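Local coordinates for protein GTP binding regulator (Thermotoga maritima, PDB 1VR8) that is of unknown function, though its fold resembles that of the Ran-binding protein Mog1p and it may act as a regulator of GTP-binding proteins, at residues D40-V45 / I119-N124; K73-L78 / I108-R113. One frame throughout, in Å; residues are numbered along the deposited sequence.

Interaction 1 of 2, residues D40-V45 / I119-N124. With GOL (glycerol), chain F.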
loop_
_atom_site.group_PDB
_atom_site.type_symbol
_atom_site.label_atom_id
_atom_site.label_comp_id
_atom_site.label_asym_id
_atom_site.label_seq_id
_atom_site.Cartn_x
_atom_site.Cartn_y
_atom_site.Cartn_z
ATOM N N ASP A 40 7.317 -11.580 -5.855
ATOM C CA ASP A 40 8.623 -11.107 -6.266
ATOM C C ASP A 40 8.492 -9.843 -7.115
ATOM O O ASP A 40 9.476 -9.160 -7.372
ATOM C CB ASP A 40 9.291 -12.137 -7.136
ATOM C CG ASP A 40 9.769 -13.315 -6.376
ATOM O OD1 ASP A 40 10.319 -13.135 -5.286
ATOM O OD2 ASP A 40 9.624 -14.424 -6.889
ATOM N N SER A 41 7.290 -9.569 -7.592
ATOM C CA SER A 41 7.083 -8.456 -8.509
ATOM C C SER A 41 5.653 -7.950 -8.460
ATOM O O SER A 41 4.744 -8.632 -7.978
ATOM C CB SER A 41 7.454 -8.857 -9.932
ATOM O OG SER A 41 6.629 -9.908 -10.380
ATOM N N TYR A 42 5.484 -6.717 -8.910
ATOM C CA TYR A 42 4.188 -6.165 -9.218
ATOM C C TYR A 42 4.279 -5.882 -10.709
ATOM O O TYR A 42 5.000 -4.983 -11.130
ATOM C CB TYR A 42 3.932 -4.892 -8.435
ATOM C CG TYR A 42 2.623 -4.235 -8.812
ATOM C CD1 TYR A 42 2.559 -3.318 -9.869
ATOM C CD2 TYR A 42 1.452 -4.532 -8.140
ATOM C CE1 TYR A 42 1.349 -2.735 -10.232
ATOM C CE2 TYR A 42 0.255 -3.944 -8.468
ATOM C CZ TYR A 42 0.200 -3.035 -9.519
ATOM O OH TYR A 42 -1.007 -2.461 -9.880
ATOM N N GLY A 43 3.580 -6.693 -11.495
ATOM C CA GLY A 43 3.741 -6.702 -12.949
ATOM C C GLY A 43 5.186 -6.924 -13.330
ATOM O O GLY A 43 5.814 -7.886 -12.898
ATOM N N ASP A 44 5.720 -5.990 -14.102
ATOM C CA ASP A 44 7.096 -6.052 -14.578
ATOM C C ASP A 44 8.093 -5.382 -13.614
ATOM O O ASP A 44 9.258 -5.232 -13.972
ATOM C CB ASP A 44 7.186 -5.369 -15.953
ATOM C CG ASP A 44 6.903 -3.864 -15.884
ATOM N N VAL A 45 7.645 -4.967 -12.420
ATOM C CA VAL A 45 8.510 -4.280 -11.479
ATOM C C VAL A 45 8.916 -5.185 -10.323
ATOM O O VAL A 45 8.063 -5.718 -9.650
ATOM C CB VAL A 45 7.842 -3.006 -10.975
ATOM C CG1 VAL A 45 8.702 -2.347 -9.913
ATOM C CG2 VAL A 45 7.647 -2.033 -12.173
ATOM N N ILE A 119 0.701 -0.626 -2.061
ATOM C CA ILE A 119 -0.157 -0.410 -3.203
ATOM C C ILE A 119 -1.521 -0.980 -2.821
ATOM O O ILE A 119 -1.621 -2.138 -2.349
ATOM C CB ILE A 119 0.325 -1.133 -4.475
ATOM C CG1 ILE A 119 1.802 -0.803 -4.793
ATOM C CG2 ILE A 119 -0.607 -0.746 -5.637
ATOM C CD1 ILE A 119 2.415 -1.749 -5.789
ATOM N N VAL A 120 -2.563 -0.190 -3.016
ATOM C CA VAL A 120 -3.919 -0.682 -2.862
ATOM C C VAL A 120 -4.617 -0.622 -4.215
ATOM O O VAL A 120 -4.594 0.412 -4.900
ATOM C CB VAL A 120 -4.699 0.147 -1.842
ATOM C CG1 VAL A 120 -6.158 -0.318 -1.730
ATOM C CG2 VAL A 120 -4.058 0.042 -0.515
ATOM N N GLU A 121 -5.233 -1.722 -4.611
ATOM C CA GLU A 121 -5.949 -1.765 -5.876
ATOM C C GLU A 121 -7.254 -2.507 -5.768
ATOM O O GLU A 121 -7.409 -3.426 -4.970
ATOM C CB GLU A 121 -5.082 -2.305 -7.018
ATOM C CG GLU A 121 -4.627 -3.679 -6.906
ATOM C CD GLU A 121 -3.894 -4.214 -8.173
ATOM O OE1 GLU A 121 -3.277 -3.389 -8.891
ATOM O OE2 GLU A 121 -3.927 -5.475 -8.372
ATOM N N GLY A 122 -8.214 -2.094 -6.579
ATOM C CA GLY A 122 -9.501 -2.783 -6.591
ATOM C C GLY A 122 -10.494 -2.051 -7.461
ATOM O O GLY A 122 -10.301 -0.880 -7.794
ATOM N N LYS A 123 -11.551 -2.759 -7.852
ATOM C CA LYS A 123 -12.589 -2.183 -8.684
ATOM C C LYS A 123 -13.397 -1.175 -7.896
ATOM O O LYS A 123 -13.828 -0.165 -8.433
ATOM C CB LYS A 123 -13.522 -3.280 -9.200
ATOM C CG LYS A 123 -12.861 -4.189 -10.216
ATOM C CD LYS A 123 -12.629 -3.477 -11.546
ATOM N N ASN A 124 -13.597 -1.463 -6.615
ATOM C CA ASN A 124 -14.445 -0.627 -5.759
ATOM C C ASN A 124 -13.967 -0.661 -4.331
ATOM O O ASN A 124 -13.446 -1.663 -3.866
ATOM C CB ASN A 124 -15.887 -1.104 -5.835
ATOM C CG ASN A 124 -16.534 -0.683 -7.121
ATOM O OD1 ASN A 124 -16.799 0.502 -7.326
ATOM N ND2 ASN A 124 -16.735 -1.621 -8.007
HETATM C C1 GOL F . 0.313 -8.423 -10.272
HETATM O O1 GOL F . 1.699 -8.578 -10.519
HETATM C C2 GOL F . -0.246 -7.124 -10.861
HETATM O O2 GOL F . 0.279 -6.856 -12.142
HETATM C C3 GOL F . -1.761 -7.239 -10.987
HETATM O O3 GOL F . -2.314 -5.944 -11.105
#
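With CG of Tyr42 set trans to the backbone N (chi1 176°) and CG of Glu121 held between its own N and carbonyl carbon (chi1 64°), two side chains come from opposite directions and meet at their polar ends. The setting is a tight beta-hairpin in a protein of Mog1p-like fold: a type II' turn from Tyr42 to Val45 joins strand 41-42 to the strand beginning at Val45, and Gly43, at the second position, takes the positive phi of this turn, a conformation that favours glycine. The turn closes in both directions, Tyr42 N donating to Val45 O and Val45 N to Tyr42 O. From this corner the phenol reaches strand 116-122, where Tyr42 OH gives a hydrogen bond of 2.6 Å to Glu121 OE1, meeting the oxygen almost in line with its bond to CD. OE1 lies at the edge of the Tyr42 ring, in its plane, while the carboxylate itself is turned 66° from the ring. The other oxygen, OE2, is hydrogen-bonded to the hydroxyl of Tyr64 from strand 59-67, whose ring also meets Tyr42 edge-to-face; two tyrosines thus hold the acid, which would probably favour its charged form.

Above one face of the Tyr42 ring sits the end of Ile119. Its CD1 lies 4.0 Å from the ring centroid, a CH-pi contact displaced toward the rim; Ile119 CD1 comes nearest Tyr42 CD2, at 3.8 Å. Glycerol, probably left from the crystallisation liquor, occupies the opposite face with its C2. The same molecule bridges the segments, because its O3 donates to Glu121 OE2 at 3.2 Å while its O1 accepts a nearly straight hydrogen bond of 2.8 Å from Gly43 N.

Interaction 2 of 2, residues K73-L78 / I108-R113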
loop_
_atom_site.group_PDB
_atom_site.type_symbol
_atom_site.label_atom_id
_atom_site.label_comp_id
_atom_site.label_asym_id
_atom_site.label_seq_id
_atom_site.Cartn_x
_atom_site.Cartn_y
_atom_site.Cartn_z
ATOM N N LYS A 73 12.954 3.655 -4.729
ATOM C CA LYS A 73 13.383 3.171 -6.039
ATOM C C LYS A 73 12.261 2.404 -6.728
ATOM O O LYS A 73 11.974 2.614 -7.918
ATOM C CB LYS A 73 14.632 2.295 -5.859
ATOM C CG LYS A 73 15.291 1.760 -7.116
ATOM C CD LYS A 73 16.571 0.923 -6.789
ATOM N N ILE A 74 11.622 1.524 -5.973
ATOM C CA ILE A 74 10.551 0.685 -6.501
ATOM C C ILE A 74 9.342 1.528 -6.841
ATOM O O ILE A 74 8.760 1.385 -7.924
ATOM C CB ILE A 74 10.134 -0.415 -5.485
ATOM C CG1 ILE A 74 11.295 -1.362 -5.247
ATOM C CG2 ILE A 74 8.924 -1.175 -6.007
ATOM C CD1 ILE A 74 11.086 -2.290 -4.029
ATOM N N TRP A 75 8.961 2.405 -5.917
ATOM C CA TRP A 75 7.824 3.304 -6.147
ATOM C C TRP A 75 8.065 4.146 -7.407
ATOM O O TRP A 75 7.167 4.315 -8.256
ATOM C CB TRP A 75 7.592 4.210 -4.915
ATOM C CG TRP A 75 6.418 5.155 -5.075
ATOM C CD1 TRP A 75 5.113 4.940 -4.738
ATOM C CD2 TRP A 75 6.479 6.476 -5.621
ATOM N NE1 TRP A 75 4.367 6.059 -5.036
ATOM C CE2 TRP A 75 5.188 7.008 -5.575
ATOM C CE3 TRP A 75 7.522 7.277 -6.096
ATOM C CZ2 TRP A 75 4.896 8.275 -6.039
ATOM C CZ3 TRP A 75 7.235 8.562 -6.544
ATOM C CH2 TRP A 75 5.939 9.043 -6.522
ATOM N N LYS A 76 9.282 4.642 -7.581
ATOM C CA LYS A 76 9.562 5.378 -8.801
ATOM C C LYS A 76 9.452 4.501 -10.049
ATOM O O LYS A 76 8.945 4.958 -11.055
ATOM C CB LYS A 76 10.922 6.062 -8.735
ATOM C CG LYS A 76 10.848 7.355 -7.944
ATOM C CD LYS A 76 12.049 8.236 -8.135
ATOM C CE LYS A 76 11.757 9.668 -7.661
ATOM N N LYS A 77 9.918 3.249 -9.982
ATOM C CA LYS A 77 9.762 2.330 -11.110
ATOM C C LYS A 77 8.286 2.077 -11.392
ATOM O O LYS A 77 7.892 2.002 -12.553
ATOM C CB LYS A 77 10.486 1.008 -10.852
ATOM C CG LYS A 77 11.964 1.071 -11.150
ATOM C CD LYS A 77 12.730 -0.142 -10.614
ATOM N N LEU A 78 7.474 1.970 -10.340
ATOM C CA LEU A 78 6.033 1.745 -10.489
ATOM C C LEU A 78 5.375 2.929 -11.149
ATOM O O LEU A 78 4.533 2.785 -12.044
ATOM C CB LEU A 78 5.355 1.524 -9.142
ATOM C CG LEU A 78 5.642 0.221 -8.414
ATOM C CD1 LEU A 78 5.052 0.306 -7.000
ATOM C CD2 LEU A 78 5.076 -0.941 -9.177
ATOM N N ILE A 108 -5.958 2.354 -8.411
ATOM C CA ILE A 108 -4.679 1.981 -7.829
ATOM C C ILE A 108 -4.110 3.207 -7.104
ATOM O O ILE A 108 -3.999 4.295 -7.679
ATOM C CB ILE A 108 -3.691 1.553 -8.909
ATOM C CG1 ILE A 108 -4.227 0.332 -9.704
ATOM C CG2 ILE A 108 -2.345 1.231 -8.306
ATOM C CD1 ILE A 108 -3.509 0.099 -10.986
ATOM N N VAL A 109 -3.769 3.010 -5.843
ATOM C CA VAL A 109 -3.120 4.032 -5.037
ATOM C C VAL A 109 -1.839 3.445 -4.435
ATOM O O VAL A 109 -1.864 2.379 -3.799
ATOM C CB VAL A 109 -4.063 4.504 -3.931
ATOM C CG1 VAL A 109 -3.395 5.509 -3.038
ATOM C CG2 VAL A 109 -5.380 5.067 -4.500
ATOM N N ALA A 110 -0.705 4.109 -4.637
ATOM C CA ALA A 110 0.577 3.553 -4.209
ATOM C C ALA A 110 1.354 4.652 -3.494
ATOM O O ALA A 110 1.464 5.757 -4.029
ATOM C CB ALA A 110 1.365 3.060 -5.389
ATOM N N TRP A 111 1.912 4.332 -2.323
ATOM C CA TRP A 111 2.688 5.333 -1.588
ATOM C C TRP A 111 3.872 4.690 -0.887
ATOM O O TRP A 111 3.868 3.484 -0.598
ATOM C CB TRP A 111 1.789 6.113 -0.609
ATOM C CG TRP A 111 1.285 5.390 0.611
ATOM C CD1 TRP A 111 1.819 5.444 1.854
ATOM C CD2 TRP A 111 0.157 4.483 0.704
ATOM N NE1 TRP A 111 1.114 4.651 2.709
ATOM C CE2 TRP A 111 0.090 4.047 2.034
ATOM C CE3 TRP A 111 -0.772 3.990 -0.207
ATOM C CZ2 TRP A 111 -0.899 3.181 2.481
ATOM C CZ3 TRP A 111 -1.747 3.122 0.237
ATOM C CH2 TRP A 111 -1.798 2.723 1.562
ATOM N N TRP A 112 4.901 5.505 -0.669
ATOM C CA TRP A 112 6.094 5.080 0.037
ATOM C C TRP A 112 6.493 6.161 1.038
ATOM O O TRP A 112 6.226 7.355 0.837
ATOM C CB TRP A 112 7.262 4.730 -0.904
ATOM C CG TRP A 112 8.067 5.924 -1.311
ATOM C CD1 TRP A 112 7.787 6.800 -2.321
ATOM C CD2 TRP A 112 9.198 6.451 -0.626
ATOM N NE1 TRP A 112 8.698 7.803 -2.335
ATOM C CE2 TRP A 112 9.593 7.615 -1.311
ATOM C CE3 TRP A 112 9.956 6.025 0.460
ATOM C CZ2 TRP A 112 10.700 8.381 -0.922
ATOM C CZ3 TRP A 112 11.065 6.788 0.843
ATOM C CH2 TRP A 112 11.408 7.963 0.170
ATOM N N ARG A 113 7.120 5.702 2.113
ATOM C CA ARG A 113 7.762 6.560 3.086
ATOM C C ARG A 113 8.650 5.676 3.950
ATOM O O ARG A 113 8.319 4.514 4.212
ATOM C CB ARG A 113 6.741 7.318 3.916
ATOM C CG ARG A 113 7.347 8.464 4.762
ATOM C CD ARG A 113 6.228 9.322 5.376
ATOM N NE ARG A 113 6.713 10.506 6.102
ATOM C CZ ARG A 113 7.203 10.504 7.345
ATOM N NH1 ARG A 113 7.295 9.372 8.035
ATOM N NH2 ARG A 113 7.610 11.634 7.913
#
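Trp75 lays one face of its indole against the CD1 corner of Trp112, which stands 3.3 Å above the ring plane and toward its rim. The closest atoms are Trp75 CG and Trp112 CD1, 3.5 Å apart, and the two side chains run roughly at right angles. Their five-membered rings are inclined by 50°, an oblique meeting that is neither a stack nor a T-shaped pair. Trp112 is brought there by a chi1 of 85°, which folds its CG back between the backbone N and carbonyl carbon.

The edge of the pyrrole ring is used differently. Trp75 NE1 donates a hydrogen bond of 3.1 Å to Ala110 O, and although the oxygen lies close to the indole plane, the donor sits well above the plane of the carbonyl and off its lone pairs. The bond nevertheless satisfies a buried N-H and helps to fix the rotation of the indole, together with Trp112 across its face, and Ala110 CB packs 4.2 Å from Trp75 CD1. Leu117 of the next strand and Phe99 of strand 96-103 further enclose Trp75, while Val90 and Asp92 touch it from strand 88-92.

The axes of segments 73-78 and 108-113 run roughly antiparallel (154°) and approach to 8.6 Å. Between Ala110 and Trp112, Trp111 points away from this helix, to the opposite face of the sheet, where its ring meets Tyr134 of helix 126-138 edge-to-face. In this chain both helices thus pack through large aromatic side chains. An antiparallel sheet with helices packed on both faces is consistent with the layered alpha/beta architecture of the Mog1p-like fold.

In the fold
Followed from the N terminus, the chain passes helix 19-24 and strand 32-39 before the hairpin at 40-45, runs through strands 45-56 and 59-67 to helix 71-79, and only later lays down the consecutive strands 106-113 and 116-122. Interaction 2 closes the inner loop, of 29 residues, when strand 106-113 returns to pack against the helix; interaction 1 closes the outer one, of 73 residues, when the next strand reaches the hairpin. The contacts are therefore nested, not crossed. Val120 N probably bonds to Val109 O within their common sheet, and Leu78 packs on both Tyr42 and Ile119. The hairpin and helix are thus tied to the two neighbouring strands through shared side chains.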